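Local coordinates for tautomerase domain-containing protein (Gammaproteobacteria bacterium SG8_31, PDB 7M59), which is of unknown function but belongs to the tautomerase superfamily, and assembles as a hexamer of small beta-alpha-beta subunits, at residues P1-A13 with Y37-H50. Residues are numbered along the deposited sequence; the frame is centred on the assembly and turned at random.
Sequences PVIQCDIRQGRTA and YIYVLIRETPGAHH
Arg43 reaches across to strand 2-8 and takes hold of two side chains at once. Its NE and NH2 grip the Asp6 carboxylate side-on, NE to OD1 at 3.0 Å and NH2 to OD2 at 2.8 Å, with the two planes 34° apart. NH1 and NH2 also converge on Gln4 OE1; the amide stands almost upright to the guanidinium (87°), and only NH1 comes in on a lone pair. A bend at chi3 (-66°) turns the edge of the guanidinium toward both partners, and NH1 also forms a salt bridge with Asp6 of a neighbouring subunit, giving Arg43 a second carboxylate. Beneath them run two parallel strands of a beta-alpha-beta unit, the building block of the tautomerase fold, laddered from Tyr39 N–Pro1 O to Gln9 N–Thr45 O. The opposite face is apolar and tightly packed as far as Ile7 and Ile42, whose CD1 and CG2 meet at 3.8 Å; compact Cys5 and branched Val40 and Ile42 pack against helix 13-31. Arg8 CG makes a buried CH-pi contact over the His50 ring, 3.9 Å from its centroid. Glu44 forms that face's wetter, polar end: long enough to reach, through two waters, the turn at Gly10 and Arg11 after strand 2-8, its OE2 also pairs with Lys16.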
loop_
_atom_site.group_PDB
_atom_site.type_symbol
_atom_site.label_atom_id
_atom_site.label_comp_id
_atom_site.label_asym_id
_atom_site.label_seq_id
_atom_site.Cartn_x
_atom_site.Cartn_y
_atom_site.Cartn_z
ATOM N N PRO A 1 2.617 9.015 -11.183
ATOM C CA PRO A 1 2.704 7.729 -10.468
ATOM C C PRO A 1 2.889 7.942 -8.980
ATOM O O PRO A 1 3.319 9.020 -8.567
ATOM C CB PRO A 1 3.951 7.069 -11.066
ATOM C CG PRO A 1 4.794 8.243 -11.517
ATOM C CD PRO A 1 3.796 9.239 -12.044
ATOM N N VAL A 2 2.574 6.928 -8.180
ATOM C CA VAL A 2 2.802 6.969 -6.741
ATOM C C VAL A 2 3.929 5.998 -6.426
ATOM O O VAL A 2 3.881 4.835 -6.846
ATOM C CB VAL A 2 1.527 6.612 -5.958
ATOM C CG1 VAL A 2 1.796 6.644 -4.440
ATOM C CG2 VAL A 2 0.401 7.572 -6.323
ATOM N N ILE A 3 4.947 6.477 -5.709
ATOM C CA ILE A 3 6.075 5.651 -5.277
ATOM C C ILE A 3 6.065 5.651 -3.757
ATOM O O ILE A 3 6.368 6.676 -3.137
ATOM C CB ILE A 3 7.428 6.163 -5.804
ATOM C CG1 ILE A 3 7.343 6.607 -7.280
ATOM C CG2 ILE A 3 8.515 5.095 -5.579
ATOM C CD1 ILE A 3 7.070 5.462 -8.262
ATOM N N GLN A 4 5.688 4.525 -3.155
ATOM C CA GLN A 4 5.674 4.394 -1.703
ATOM C C GLN A 4 6.963 3.726 -1.262
ATOM O O GLN A 4 7.354 2.699 -1.823
ATOM C CB GLN A 4 4.478 3.581 -1.214
ATOM C CG GLN A 4 3.143 4.237 -1.514
ATOM C CD GLN A 4 1.997 3.292 -1.249
ATOM O OE1 GLN A 4 1.549 3.140 -0.103
ATOM N NE2 GLN A 4 1.520 2.634 -2.301
ATOM N N CYS A 5 7.605 4.300 -0.254
ATOM C CA CYS A 5 8.908 3.837 0.221
ATOM C C CYS A 5 8.775 3.507 1.698
ATOM O O CYS A 5 8.715 4.415 2.531
ATOM C CB CYS A 5 9.979 4.904 0.007
ATOM S SG CYS A 5 10.056 5.539 -1.665
ATOM N N ASP A 6 8.704 2.219 2.029
ATOM C CA ASP A 6 8.679 1.784 3.425
ATOM C C ASP A 6 10.107 1.446 3.827
ATOM O O ASP A 6 10.639 0.390 3.456
ATOM C CB ASP A 6 7.751 0.593 3.617
ATOM C CG ASP A 6 6.291 0.991 3.623
ATOM O OD1 ASP A 6 5.792 1.431 4.688
ATOM O OD2 ASP A 6 5.656 0.841 2.566
ATOM N N ILE A 7 10.723 2.345 4.596
ATOM C CA ILE A 7 12.132 2.246 4.953
ATOM C C ILE A 7 12.265 2.150 6.467
ATOM O O ILE A 7 11.350 2.480 7.224
ATOM C CB ILE A 7 12.939 3.441 4.404
ATOM C CG1 ILE A 7 12.571 4.727 5.155
ATOM C CG2 ILE A 7 12.695 3.594 2.906
ATOM C CD1 ILE A 7 13.400 5.954 4.701
ATOM N N ARG A 8 13.428 1.690 6.915
ATOM C CA ARG A 8 13.672 1.627 8.350
ATOM C C ARG A 8 14.010 3.015 8.891
ATOM O O ARG A 8 14.667 3.814 8.220
ATOM C CB ARG A 8 14.789 0.630 8.661
ATOM C CG ARG A 8 14.328 -0.838 8.595
ATOM C CD ARG A 8 15.520 -1.800 8.582
ATOM N NE ARG A 8 16.341 -1.496 7.420
ATOM C CZ ARG A 8 17.666 -1.451 7.398
ATOM N NH1 ARG A 8 18.382 -1.724 8.487
ATOM N NH2 ARG A 8 18.276 -1.121 6.267
ATOM N N GLN A 9 13.540 3.289 10.108
ATOM C CA GLN A 9 13.768 4.564 10.776
ATOM C C GLN A 9 15.259 4.779 11.030
ATOM O O GLN A 9 16.051 3.837 11.058
ATOM C CB GLN A 9 13.012 4.599 12.108
ATOM C CG GLN A 9 13.487 3.507 13.061
ATOM C CD GLN A 9 12.598 3.326 14.282
ATOM O OE1 GLN A 9 11.494 3.866 14.352
ATOM N NE2 GLN A 9 13.081 2.557 15.252
ATOM N N GLY A 10 15.639 6.041 11.223
ATOM C CA GLY A 10 17.000 6.376 11.624
ATOM C C GLY A 10 17.776 7.224 10.640
ATOM O O GLY A 10 18.893 7.661 10.969
ATOM N N ARG A 11 17.250 7.473 9.445
ATOM C CA ARG A 11 17.921 8.336 8.489
ATOM C C ARG A 11 17.662 9.804 8.817
ATOM O O ARG A 11 16.659 10.167 9.437
ATOM C CB ARG A 11 17.445 8.041 7.067
ATOM C CG ARG A 11 18.189 6.918 6.368
ATOM C CD ARG A 11 17.679 5.553 6.797
ATOM N NE ARG A 11 18.386 4.500 6.080
ATOM C CZ ARG A 11 17.945 3.255 5.951
ATOM N NH1 ARG A 11 16.782 2.899 6.487
ATOM N NH2 ARG A 11 18.662 2.369 5.268
ATOM N N THR A 12 18.581 10.659 8.368
ATOM C CA THR A 12 18.415 12.092 8.536
ATOM C C THR A 12 17.398 12.637 7.541
ATOM O O THR A 12 17.081 12.008 6.526
ATOM C CB THR A 12 19.747 12.824 8.340
ATOM O OG1 THR A 12 20.105 12.791 6.952
ATOM C CG2 THR A 12 20.845 12.173 9.165
ATOM N N ALA A 13 16.895 13.840 7.837
ATOM C CA ALA A 13 16.021 14.526 6.891
ATOM C C ALA A 13 16.695 14.692 5.535
ATOM O O ALA A 13 16.039 14.611 4.488
ATOM C CB ALA A 13 15.603 15.887 7.452
ATOM N N TYR A 37 3.586 14.678 -12.323
ATOM C CA TYR A 37 2.727 13.545 -11.977
ATOM C C TYR A 37 3.287 12.677 -10.857
ATOM O O TYR A 37 2.590 11.760 -10.403
ATOM C CB TYR A 37 2.506 12.623 -13.186
ATOM C CG TYR A 37 1.668 13.167 -14.325
ATOM C CD1 TYR A 37 1.378 12.362 -15.416
ATOM C CD2 TYR A 37 1.181 14.469 -14.315
ATOM C CE1 TYR A 37 0.619 12.825 -16.474
ATOM C CE2 TYR A 37 0.417 14.952 -15.378
ATOM C CZ TYR A 37 0.146 14.121 -16.453
ATOM O OH TYR A 37 -0.611 14.573 -17.511
ATOM N N ILE A 38 4.516 12.908 -10.415
ATOM C CA ILE A 38 5.186 11.977 -9.509
ATOM C C ILE A 38 4.892 12.370 -8.065
ATOM O O ILE A 38 4.980 13.547 -7.692
ATOM C CB ILE A 38 6.698 11.938 -9.777
ATOM C CG1 ILE A 38 6.969 11.416 -11.193
ATOM C CG2 ILE A 38 7.395 11.072 -8.741
ATOM C CD1 ILE A 38 8.422 11.503 -11.609
ATOM N N TYR A 39 4.541 11.380 -7.245
ATOM C CA TYR A 39 4.284 11.588 -5.825
ATOM C C TYR A 39 5.044 10.494 -5.085
ATOM O O TYR A 39 4.741 9.307 -5.251
ATOM C CB TYR A 39 2.782 11.536 -5.540
ATOM C CG TYR A 39 2.277 12.087 -4.214
ATOM C CD1 TYR A 39 1.122 12.860 -4.175
ATOM C CD2 TYR A 39 2.900 11.778 -2.999
ATOM C CE1 TYR A 39 0.614 13.340 -2.976
ATOM C CE2 TYR A 39 2.395 12.263 -1.790
ATOM C CZ TYR A 39 1.250 13.039 -1.794
ATOM O OH TYR A 39 0.721 13.513 -0.619
ATOM N N VAL A 40 6.062 10.888 -4.323
ATOM C CA VAL A 40 6.847 9.971 -3.503
ATOM C C VAL A 40 6.381 10.103 -2.062
ATOM O O VAL A 40 6.240 11.216 -1.542
ATOM C CB VAL A 40 8.353 10.255 -3.620
ATOM C CG1 VAL A 40 9.136 9.305 -2.732
ATOM C CG2 VAL A 40 8.802 10.122 -5.065
ATOM N N LEU A 41 6.139 8.971 -1.417
ATOM C CA LEU A 41 5.658 8.942 -0.045
ATOM C C LEU A 41 6.588 8.054 0.765
ATOM O O LEU A 41 6.844 6.913 0.375
ATOM C CB LEU A 41 4.219 8.417 0.010
ATOM C CG LEU A 41 3.681 8.201 1.419
ATOM C CD1 LEU A 41 3.466 9.560 2.089
ATOM C CD2 LEU A 41 2.388 7.431 1.323
ATOM N N ILE A 42 7.102 8.576 1.879
ATOM C CA ILE A 42 8.057 7.863 2.720
ATOM C C ILE A 42 7.382 7.504 4.037
ATOM O O ILE A 42 6.762 8.362 4.680
ATOM C CB ILE A 42 9.316 8.705 2.984
ATOM C CG1 ILE A 42 10.013 9.054 1.665
ATOM C CG2 ILE A 42 10.251 7.952 3.927
ATOM C CD1 ILE A 42 11.063 10.164 1.814
ATOM N N ARG A 43 7.505 6.244 4.442
ATOM C CA ARG A 43 7.053 5.796 5.752
ATOM C C ARG A 43 8.205 5.092 6.451
ATOM O O ARG A 43 8.874 4.252 5.843
ATOM C CB ARG A 43 5.859 4.835 5.638
ATOM C CG ARG A 43 4.565 5.496 5.179
ATOM C CD ARG A 43 3.409 4.476 5.146
ATOM N NE ARG A 43 3.654 3.451 4.130
ATOM C CZ ARG A 43 3.038 3.387 2.948
ATOM N NH1 ARG A 43 2.093 4.271 2.608
ATOM N NH2 ARG A 43 3.362 2.421 2.096
ATOM N N GLU A 44 8.424 5.420 7.725
ATOM C CA GLU A 44 9.470 4.794 8.528
ATOM C C GLU A 44 8.879 3.791 9.504
ATOM O O GLU A 44 7.810 4.022 10.079
ATOM C CB GLU A 44 10.254 5.838 9.324
ATOM C CG GLU A 44 11.028 6.806 8.481
ATOM C CD GLU A 44 11.592 7.945 9.313
ATOM O OE1 GLU A 44 10.819 8.591 10.055
ATOM O OE2 GLU A 44 12.810 8.167 9.242
ATOM N N THR A 45 9.607 2.704 9.718
ATOM C CA THR A 45 9.248 1.657 10.661
ATOM C C THR A 45 10.503 1.164 11.358
ATOM O O THR A 45 11.615 1.316 10.838
ATOM C CB THR A 45 8.537 0.479 9.972
ATOM O OG1 THR A 45 9.120 0.241 8.683
ATOM C CG2 THR A 45 7.048 0.765 9.833
ATOM N N PRO A 46 10.361 0.561 12.535
ATOM C CA PRO A 46 11.511 -0.102 13.153
ATOM C C PRO A 46 11.994 -1.259 12.293
ATOM O O PRO A 46 11.233 -1.865 11.531
ATOM C CB PRO A 46 10.960 -0.601 14.495
ATOM C CG PRO A 46 9.730 0.166 14.735
ATOM C CD PRO A 46 9.161 0.499 13.390
ATOM N N GLY A 47 13.282 -1.571 12.427
ATOM C CA GLY A 47 13.822 -2.709 11.710
ATOM C C GLY A 47 13.079 -3.996 11.998
ATOM O O GLY A 47 12.933 -4.840 11.112
ATOM N N ALA A 48 12.602 -4.164 13.238
ATOM C CA ALA A 48 11.887 -5.371 13.631
ATOM C C ALA A 48 10.590 -5.564 12.861
ATOM O O ALA A 48 10.065 -6.685 12.827
ATOM C CB ALA A 48 11.597 -5.342 15.134
ATOM N N HIS A 49 10.067 -4.509 12.240
ATOM C CA HIS A 49 8.847 -4.608 11.450
ATOM C C HIS A 49 9.110 -5.023 10.013
ATOM O O HIS A 49 8.160 -5.114 9.226
ATOM C CB HIS A 49 8.097 -3.274 11.466
ATOM C CG HIS A 49 7.433 -2.965 12.773
ATOM N ND1 HIS A 49 6.476 -1.983 12.904
ATOM C CD2 HIS A 49 7.588 -3.505 14.007
ATOM C CE1 HIS A 49 6.072 -1.928 14.163
ATOM N NE2 HIS A 49 6.727 -2.846 14.851
ATOM N N HIS A 50 10.369 -5.248 9.647
ATOM C CA HIS A 50 10.754 -5.753 8.334
ATOM C C HIS A 50 11.247 -7.175 8.535
ATOM O O HIS A 50 12.326 -7.381 9.098
ATOM C CB HIS A 50 11.853 -4.903 7.706
ATOM C CG HIS A 50 11.445 -3.493 7.434
ATOM N ND1 HIS A 50 11.431 -2.958 6.165
ATOM C CD2 HIS A 50 11.034 -2.507 8.268
ATOM C CE1 HIS A 50 11.023 -1.701 6.227
ATOM N NE2 HIS A 50 10.781 -1.404 7.491
HETATM O O HOH W 1 7.551 1.780 6.718
HETATM O O HOH W 2 14.767 6.623 8.149
HETATM O O HOH W 3 9.325 4.023 13.175
HETATM O O HOH W 4 14.639 8.714 11.172
#